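Local coordinates for uncharacterized protein MJ1062 (Methanocaldococcus jannaschii, PDB 3EO4) that is of unknown function but, in the part crystallised here, has a GNAT-type N-acetyltransferase domain and so probably transfers acyl groups, at residues 50-53 against 54-57; 98-101 against 102-105; 133-136 against 137-140. One frame throughout, in Å; residues are numbered along the deposited sequence.

Interaction 1 (50-53 against 54-57); sequences EEHY and SWWM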
loop_
_atom_site.group_PDB
_atom_site.type_symbol
_atom_site.label_atom_id
_atom_site.label_comp_id
_atom_site.label_asym_id
_atom_site.label_seq_id
_atom_site.Cartn_x
_atom_site.Cartn_y
_atom_site.Cartn_z
ATOM N N GLU A 50 6.017 -1.699 -14.094
ATOM C CA GLU A 50 7.075 -2.282 -14.927
ATOM C C GLU A 50 8.432 -2.296 -14.213
ATOM O O GLU A 50 9.117 -3.308 -14.235
ATOM C CB GLU A 50 7.137 -1.620 -16.318
ATOM C CG GLU A 50 7.785 -0.253 -16.307
ATOM C CD GLU A 50 6.949 0.793 -16.998
ATOM O OE1 GLU A 50 7.259 1.080 -18.185
ATOM O OE2 GLU A 50 5.986 1.318 -16.355
ATOM N N GLU A 51 8.773 -1.210 -13.510
ATOM C CA GLU A 51 10.005 -1.140 -12.717
ATOM C C GLU A 51 9.971 -2.103 -11.529
ATOM O O GLU A 51 10.933 -2.810 -11.244
ATOM C CB GLU A 51 10.197 0.261 -12.141
ATOM C CG GLU A 51 10.216 1.403 -13.148
ATOM C CD GLU A 51 10.081 2.781 -12.475
ATOM O OE1 GLU A 51 9.610 2.876 -11.298
ATOM O OE2 GLU A 51 10.428 3.785 -13.154
ATOM N N HIS A 52 8.856 -2.093 -10.822
ATOM C CA HIS A 52 8.679 -2.975 -9.696
ATOM C C HIS A 52 8.760 -4.455 -10.097
ATOM O O HIS A 52 9.364 -5.271 -9.393
ATOM C CB HIS A 52 7.339 -2.666 -9.046
ATOM C CG HIS A 52 7.097 -3.412 -7.780
ATOM N ND1 HIS A 52 7.922 -3.304 -6.683
ATOM C CD2 HIS A 52 6.104 -4.259 -7.424
ATOM C CE1 HIS A 52 7.460 -4.067 -5.711
ATOM N NE2 HIS A 52 6.352 -4.653 -6.133
ATOM N N TYR A 53 8.132 -4.790 -11.215
ATOM C CA TYR A 53 8.031 -6.174 -11.634
ATOM C C TYR A 53 9.349 -6.647 -12.247
ATOM O O TYR A 53 9.742 -7.806 -12.111
ATOM C CB TYR A 53 6.862 -6.359 -12.620
ATOM C CG TYR A 53 6.488 -7.806 -12.822
ATOM C CD1 TYR A 53 5.946 -8.536 -11.765
ATOM C CD2 TYR A 53 6.713 -8.455 -14.037
ATOM C CE1 TYR A 53 5.606 -9.855 -11.906
ATOM C CE2 TYR A 53 6.376 -9.797 -14.191
ATOM C CZ TYR A 53 5.817 -10.484 -13.099
ATOM O OH TYR A 53 5.458 -11.808 -13.164
ATOM N N SER A 54 10.044 -5.735 -12.911
ATOM C CA SER A 54 11.371 -6.045 -13.434
ATOM C C SER A 54 12.359 -6.290 -12.275
ATOM O O SER A 54 13.201 -7.186 -12.373
ATOM C CB SER A 54 11.826 -4.950 -14.388
ATOM O OG SER A 54 13.223 -4.951 -14.533
ATOM N N TRP A 55 12.230 -5.545 -11.168
ATOM C CA TRP A 55 12.973 -5.864 -9.941
ATOM C C TRP A 55 12.687 -7.306 -9.508
ATOM O O TRP A 55 13.600 -8.091 -9.266
ATOM C CB TRP A 55 12.648 -4.879 -8.798
ATOM C CG TRP A 55 13.078 -5.376 -7.444
ATOM C CD1 TRP A 55 14.326 -5.315 -6.921
ATOM C CD2 TRP A 55 12.252 -6.032 -6.439
ATOM N NE1 TRP A 55 14.347 -5.889 -5.657
ATOM C CE2 TRP A 55 13.092 -6.346 -5.347
ATOM C CE3 TRP A 55 10.900 -6.399 -6.374
ATOM C CZ2 TRP A 55 12.625 -6.996 -4.202
ATOM C CZ3 TRP A 55 10.427 -7.059 -5.228
ATOM C CH2 TRP A 55 11.287 -7.349 -4.158
ATOM N N TRP A 56 11.413 -7.657 -9.454
ATOM C CA TRP A 56 10.961 -8.949 -8.953
ATOM C C TRP A 56 11.481 -10.125 -9.784
ATOM O O TRP A 56 11.912 -11.137 -9.224
ATOM C CB TRP A 56 9.436 -8.956 -8.880
ATOM C CG TRP A 56 8.835 -10.295 -8.721
ATOM C CD1 TRP A 56 8.228 -11.038 -9.685
ATOM C CD2 TRP A 56 8.754 -11.057 -7.515
ATOM N NE1 TRP A 56 7.771 -12.219 -9.158
ATOM C CE2 TRP A 56 8.084 -12.256 -7.824
ATOM C CE3 TRP A 56 9.179 -10.841 -6.200
ATOM C CZ2 TRP A 56 7.836 -13.246 -6.864
ATOM C CZ3 TRP A 56 8.926 -11.834 -5.242
ATOM C CH2 TRP A 56 8.259 -13.005 -5.579
HETATM N N MSE A 57 11.440 -9.982 -11.109
HETATM C CA MSE A 57 11.987 -10.988 -12.006
HETATM C C MSE A 57 13.519 -10.960 -12.044
HETATM O O MSE A 57 14.134 -11.877 -12.571
HETATM C CB MSE A 57 11.422 -10.824 -13.431
HETATM C CG MSE A 57 9.884 -10.913 -13.520
HETATM SE SE MSE A 57 9.176 -12.674 -12.920
HETATM C CE MSE A 57 9.617 -13.691 -14.564
#

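Interaction 2 (98-101 against 102-105); sequences GEFF and LWGK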
loop_
_atom_site.group_PDB
_atom_site.type_symbol
_atom_site.label_atom_id
_atom_site.label_comp_id
_atom_site.label_asym_id
_atom_site.label_seq_id
_atom_site.Cartn_x
_atom_site.Cartn_y
_atom_site.Cartn_z
ATOM N N GLY A 98 5.158 -0.686 6.607
ATOM C CA GLY A 98 4.142 0.004 5.832
ATOM C C GLY A 98 3.061 0.760 6.600
ATOM O O GLY A 98 2.645 1.810 6.145
ATOM N N GLU A 99 2.596 0.256 7.747
ATOM C CA GLU A 99 1.601 0.999 8.538
ATOM C C GLU A 99 2.323 2.018 9.354
ATOM O O GLU A 99 3.237 1.649 10.085
ATOM C CB GLU A 99 0.834 0.116 9.537
ATOM C CG GLU A 99 0.211 -1.083 8.953
ATOM C CD GLU A 99 -0.830 -1.746 9.858
ATOM O OE1 GLU A 99 -1.306 -2.814 9.442
ATOM O OE2 GLU A 99 -1.181 -1.230 10.950
ATOM N N PHE A 100 1.858 3.271 9.309
ATOM C CA PHE A 100 2.582 4.422 9.877
ATOM C C PHE A 100 2.493 4.614 11.376
ATOM O O PHE A 100 3.419 5.154 11.985
ATOM C CB PHE A 100 2.137 5.718 9.207
ATOM C CG PHE A 100 2.435 5.754 7.759
ATOM C CD1 PHE A 100 3.544 6.449 7.295
ATOM C CD2 PHE A 100 1.625 5.059 6.850
ATOM C CE1 PHE A 100 3.834 6.482 5.932
ATOM C CE2 PHE A 100 1.896 5.092 5.499
ATOM C CZ PHE A 100 3.012 5.793 5.028
ATOM N N PHE A 101 1.375 4.225 11.963
ATOM C CA PHE A 101 1.168 4.435 13.397
ATOM C C PHE A 101 1.609 3.212 14.212
ATOM O O PHE A 101 1.197 3.038 15.355
ATOM C CB PHE A 101 -0.280 4.845 13.677
ATOM C CG PHE A 101 -0.606 6.239 13.210
ATOM C CD1 PHE A 101 -0.286 7.353 14.006
ATOM C CD2 PHE A 101 -1.221 6.456 11.978
ATOM C CE1 PHE A 101 -0.590 8.669 13.583
ATOM C CE2 PHE A 101 -1.526 7.767 11.545
ATOM C CZ PHE A 101 -1.213 8.872 12.353
ATOM N N LEU A 102 2.438 2.385 13.585
ATOM C CA LEU A 102 3.134 1.265 14.211
ATOM C C LEU A 102 4.595 1.617 14.466
ATOM O O LEU A 102 5.215 1.071 15.380
ATOM C CB LEU A 102 3.130 0.040 13.286
ATOM C CG LEU A 102 1.822 -0.728 13.121
ATOM C CD1 LEU A 102 2.062 -2.028 12.321
ATOM C CD2 LEU A 102 1.207 -1.027 14.449
ATOM N N TRP A 103 5.142 2.497 13.620
ATOM C CA TRP A 103 6.484 3.036 13.793
ATOM C C TRP A 103 6.722 3.413 15.244
ATOM O O TRP A 103 5.827 3.918 15.916
ATOM C CB TRP A 103 6.724 4.251 12.874
ATOM C CG TRP A 103 6.723 3.934 11.378
ATOM C CD1 TRP A 103 6.325 2.780 10.787
ATOM C CD2 TRP A 103 7.081 4.834 10.303
ATOM N NE1 TRP A 103 6.466 2.873 9.411
ATOM C CE2 TRP A 103 6.920 4.126 9.091
ATOM C CE3 TRP A 103 7.564 6.156 10.257
ATOM C CZ2 TRP A 103 7.206 4.696 7.837
ATOM C CZ3 TRP A 103 7.846 6.723 9.006
ATOM C CH2 TRP A 103 7.657 5.994 7.813
ATOM N N GLY A 104 7.927 3.122 15.723
ATOM C CA GLY A 104 8.301 3.383 17.109
ATOM C C GLY A 104 7.752 2.363 18.100
ATOM O O GLY A 104 7.670 2.659 19.282
ATOM N N LYS A 105 7.393 1.161 17.637
ATOM C CA LYS A 105 6.902 0.088 18.542
ATOM C C LYS A 105 7.691 -1.228 18.492
ATOM O O LYS A 105 7.196 -2.279 18.941
ATOM C CB LYS A 105 5.409 -0.164 18.337
ATOM C CG LYS A 105 4.564 0.960 18.900
ATOM C CD LYS A 105 3.153 0.932 18.343
ATOM C CE LYS A 105 2.277 1.914 19.110
ATOM N NZ LYS A 105 1.055 2.250 18.339
#

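Interaction 3 (133-136 against 137-140); sequences ENNI and RSIK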
loop_
_atom_site.group_PDB
_atom_site.type_symbol
_atom_site.label_atom_id
_atom_site.label_comp_id
_atom_site.label_asym_id
_atom_site.label_seq_id
_atom_site.Cartn_x
_atom_site.Cartn_y
_atom_site.Cartn_z
ATOM N N GLU A 133 20.863 9.680 5.974
ATOM C CA GLU A 133 21.084 10.534 7.119
ATOM C C GLU A 133 19.799 11.018 7.776
ATOM O O GLU A 133 19.798 11.254 8.983
ATOM C CB GLU A 133 21.875 11.768 6.703
ATOM C CG GLU A 133 23.300 11.481 6.401
ATOM C CD GLU A 133 24.041 12.705 5.942
ATOM O OE1 GLU A 133 23.422 13.505 5.202
ATOM O OE2 GLU A 133 25.234 12.860 6.305
ATOM N N ASN A 134 18.730 11.194 6.995
ATOM C CA ASN A 134 17.504 11.785 7.519
ATOM C C ASN A 134 16.616 10.734 8.159
ATOM O O ASN A 134 15.660 11.059 8.858
ATOM C CB ASN A 134 16.739 12.595 6.436
ATOM C CG ASN A 134 16.224 11.721 5.287
ATOM O OD1 ASN A 134 16.946 10.878 4.781
ATOM N ND2 ASN A 134 14.966 11.926 4.879
ATOM N N ASN A 135 16.951 9.462 7.931
ATOM C CA ASN A 135 16.138 8.373 8.427
ATOM C C ASN A 135 16.457 8.061 9.891
ATOM O O ASN A 135 17.105 7.045 10.188
ATOM C CB ASN A 135 16.278 7.151 7.535
ATOM C CG ASN A 135 15.169 6.129 7.763
ATOM O OD1 ASN A 135 14.386 6.242 8.708
ATOM N ND2 ASN A 135 15.095 5.129 6.880
ATOM N N ILE A 136 16.006 8.945 10.791
ATOM C CA ILE A 136 16.315 8.824 12.219
ATOM C C ILE A 136 15.770 7.561 12.912
ATOM O O ILE A 136 16.429 7.011 13.798
ATOM C CB ILE A 136 16.096 10.159 13.053
ATOM C CG1 ILE A 136 15.682 9.874 14.505
ATOM C CG2 ILE A 136 15.135 11.136 12.380
ATOM C CD1 ILE A 136 16.855 9.720 15.411
ATOM N N ARG A 137 14.605 7.084 12.487
ATOM C CA ARG A 137 13.991 5.899 13.102
ATOM C C ARG A 137 14.772 4.650 12.722
ATOM O O ARG A 137 14.951 3.731 13.534
ATOM C CB ARG A 137 12.511 5.769 12.708
ATOM C CG ARG A 137 11.633 6.807 13.435
ATOM C CD ARG A 137 10.223 6.846 12.899
ATOM N NE ARG A 137 9.369 7.810 13.594
ATOM C CZ ARG A 137 8.862 7.657 14.827
ATOM N NH1 ARG A 137 8.082 8.602 15.343
ATOM N NH2 ARG A 137 9.131 6.581 15.557
ATOM N N SER A 138 15.289 4.650 11.499
ATOM C CA SER A 138 16.003 3.491 11.040
ATOM C C SER A 138 17.389 3.426 11.686
ATOM O O SER A 138 17.832 2.368 12.128
ATOM C CB SER A 138 16.048 3.459 9.519
ATOM O OG SER A 138 17.029 2.544 9.094
ATOM N N ILE A 139 18.041 4.570 11.801
ATOM C CA ILE A 139 19.288 4.656 12.556
ATOM C C ILE A 139 19.110 4.129 13.994
ATOM O O ILE A 139 19.920 3.341 14.463
ATOM C CB ILE A 139 19.869 6.101 12.521
ATOM C CG1 ILE A 139 20.302 6.439 11.075
ATOM C CG2 ILE A 139 21.011 6.287 13.573
ATOM C CD1 ILE A 139 20.648 7.912 10.820
ATOM N N LYS A 140 18.046 4.549 14.679
ATOM C CA LYS A 140 17.771 4.074 16.041
ATOM C C LYS A 140 17.503 2.584 16.103
ATOM O O LYS A 140 17.954 1.906 17.021
ATOM C CB LYS A 140 16.571 4.800 16.617
ATOM C CG LYS A 140 16.916 6.199 16.968
ATOM C CD LYS A 140 15.717 6.935 17.477
ATOM C CE LYS A 140 16.150 8.257 18.099
ATOM N NZ LYS A 140 15.115 8.655 19.078
HETATM O O HOH W 1 12.847 8.038 10.288
#

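Interaction 1 (50-53 against 54-57)
Tyr53 swings its ring out beside its own carbonyl carbon, with CG anti to the backbone N (chi1 -166°), which carries the phenol along the helix toward Trp56 and Met57, three and four residues on. The chain of Met57, present as selenomethionine, bends at chi2 and chi3 and thereby runs alongside that ring. Its CG sits over one face, 4.2 Å from the centroid of the Tyr53 ring and 27° off the ring normal, which meets the geometry of a CH-pi contact. The selenium follows obliquely, SE standing 4.6 Å from the centroid of the Tyr53 ring, a Met-aromatic contact in its selenium form. At the other flank of the phenol, Tyr53 CE1 meets Trp56 CD1 at 3.6 Å; the two planes meet obliquely, at 32°. Farther round the helix, the edge of the Trp55 indole is directed in plane at a backbone oxygen, CE3 standing 3.6 Å from His52 O. The imidazole of His52 is nearly parallel to the six-membered ring of Trp55 but slid away from it, while its NE2 is hydrogen-bonded to Leu24 O. Beneath the side chains runs regular i to i+4 bonding, seen in Trp55 N to Glu51 O at 3.0 Å and Met57 N to Tyr53 O at 2.9 Å. His52, Tyr53 and Trp56 also reach helix 24-31, and Tyr53 packs on Thr74 of the second subunit. The arrangement is an aromatic-rich alpha helix, 49-58, laid against its neighbour 24-31 at the periphery of a GNAT domain.

Interaction 2 (98-101 against 102-105)
Leu102 and Trp103 fold back onto Glu99 and Phe100 through a type I beta turn, Glu99 to Leu102, followed by a type II turn, Leu102 to Lys105; together they make the loop that joins strand 92-97 to helix 107-121, where members of the GNAT fold commonly bind the pyrophosphate of their acyl-CoA. Leu102, the last residue of the first turn, brings its CB to 3.6 Å from Glu99 O. Its branch CD1 then crosses the aliphatic part of the glutamate, 3.7 Å from Glu99 CB, while the Glu99 carboxylate is engaged through OE1 in a salt bridge with Arg76. At Trp103, CG is anti to the carbonyl carbon and beside the backbone N (chi1 -66°), which returns the indole over the preceding residues. Phe100 CA stands beneath one face, 4.2 Å from the centroid of the five-membered ring of Trp103 and only 10° off its normal, a CH-pi contact. Farther out, Phe100 CD1 reaches Trp103 CZ2 at 4.1 Å, the two rings lying side by side at an oblique tilt. The indole is further fixed by NE1, which bonds to Ile97 O. Replacing Trp103 by an alanine would probably leave Ile97 O without that donor and open a gap above Phe100 CA, where the indole face now lies. Gly104 has a positive phi, as the third position of a type II turn requires, and its N donates to O1S of a bound MES, probably from the crystallisation liquor but consistent with an anion-binding loop. Lys105 finishes the walk with an extended chain, its NZ donating to Phe101 O at 3.1 Å, nearly along the C=O axis with a C=O...N angle of 162°.

Interaction 3 (133-136 against 137-140)
Asn135 O receives Ile139 N at 3.1 Å in a nearly straight bond (N-H...O 171°) that lies in the carbonyl plane, and one residue later Lys140 N bonds to Ile136 O at 3.1 Å; these are the opening i to i+4 bonds of helix 136-144. Asn135 is the N-cap. Its CG is anti to the backbone N (chi1 -164°), which turns the amide toward the first helical turn and lets OD1 accept weakly from Ser138 N at 3.3 Å. OD1 also takes a water proton at 2.8 Å from the water oxygen, and that same water accepts from Arg137 N, so another amide of the helix start is satisfied. On the far side of the amide, Asn135 ND2 and Ser138 OG each bond to O1 of bound MES. Packing begins where Ser138 CB rests 3.3 Å from Asn135 CG. Ile139 places CD1 3.9 Å from Glu133 O and leans on Ile131 of strand 126-132, whereas Ile136 runs alongside the methylenes of Lys140 on the exposed side. The whole is an asparagine-capped helix start after a strand, consistent with the segment of the GNAT fold that commonly helps hold acyl-CoA.

How the interactions relate
All three are local contacts at the surface of one GNAT domain, and none is a core contact: one touching residue is buried in interaction 1 (His52), one in interaction 2 (Glu99) and none in interaction 3. Interaction 1 stands apart, its centre about 26 Å and 27 Å from the other two, on a helix whose side-chain contacts are aromatic and selenium-aromatic. Interactions 2 and 3 adjoin, with centres about 14 Å apart: Arg137 CD packs 3.8 Å from Trp103 CE3, and its NH2 reaches Gly104 CA. Both meet bound MES through polar groups, a turn amide in one and a capping asparagine and serine in the other. Interactions 1 and 2 also touch the second subunit, which interaction 3 does not.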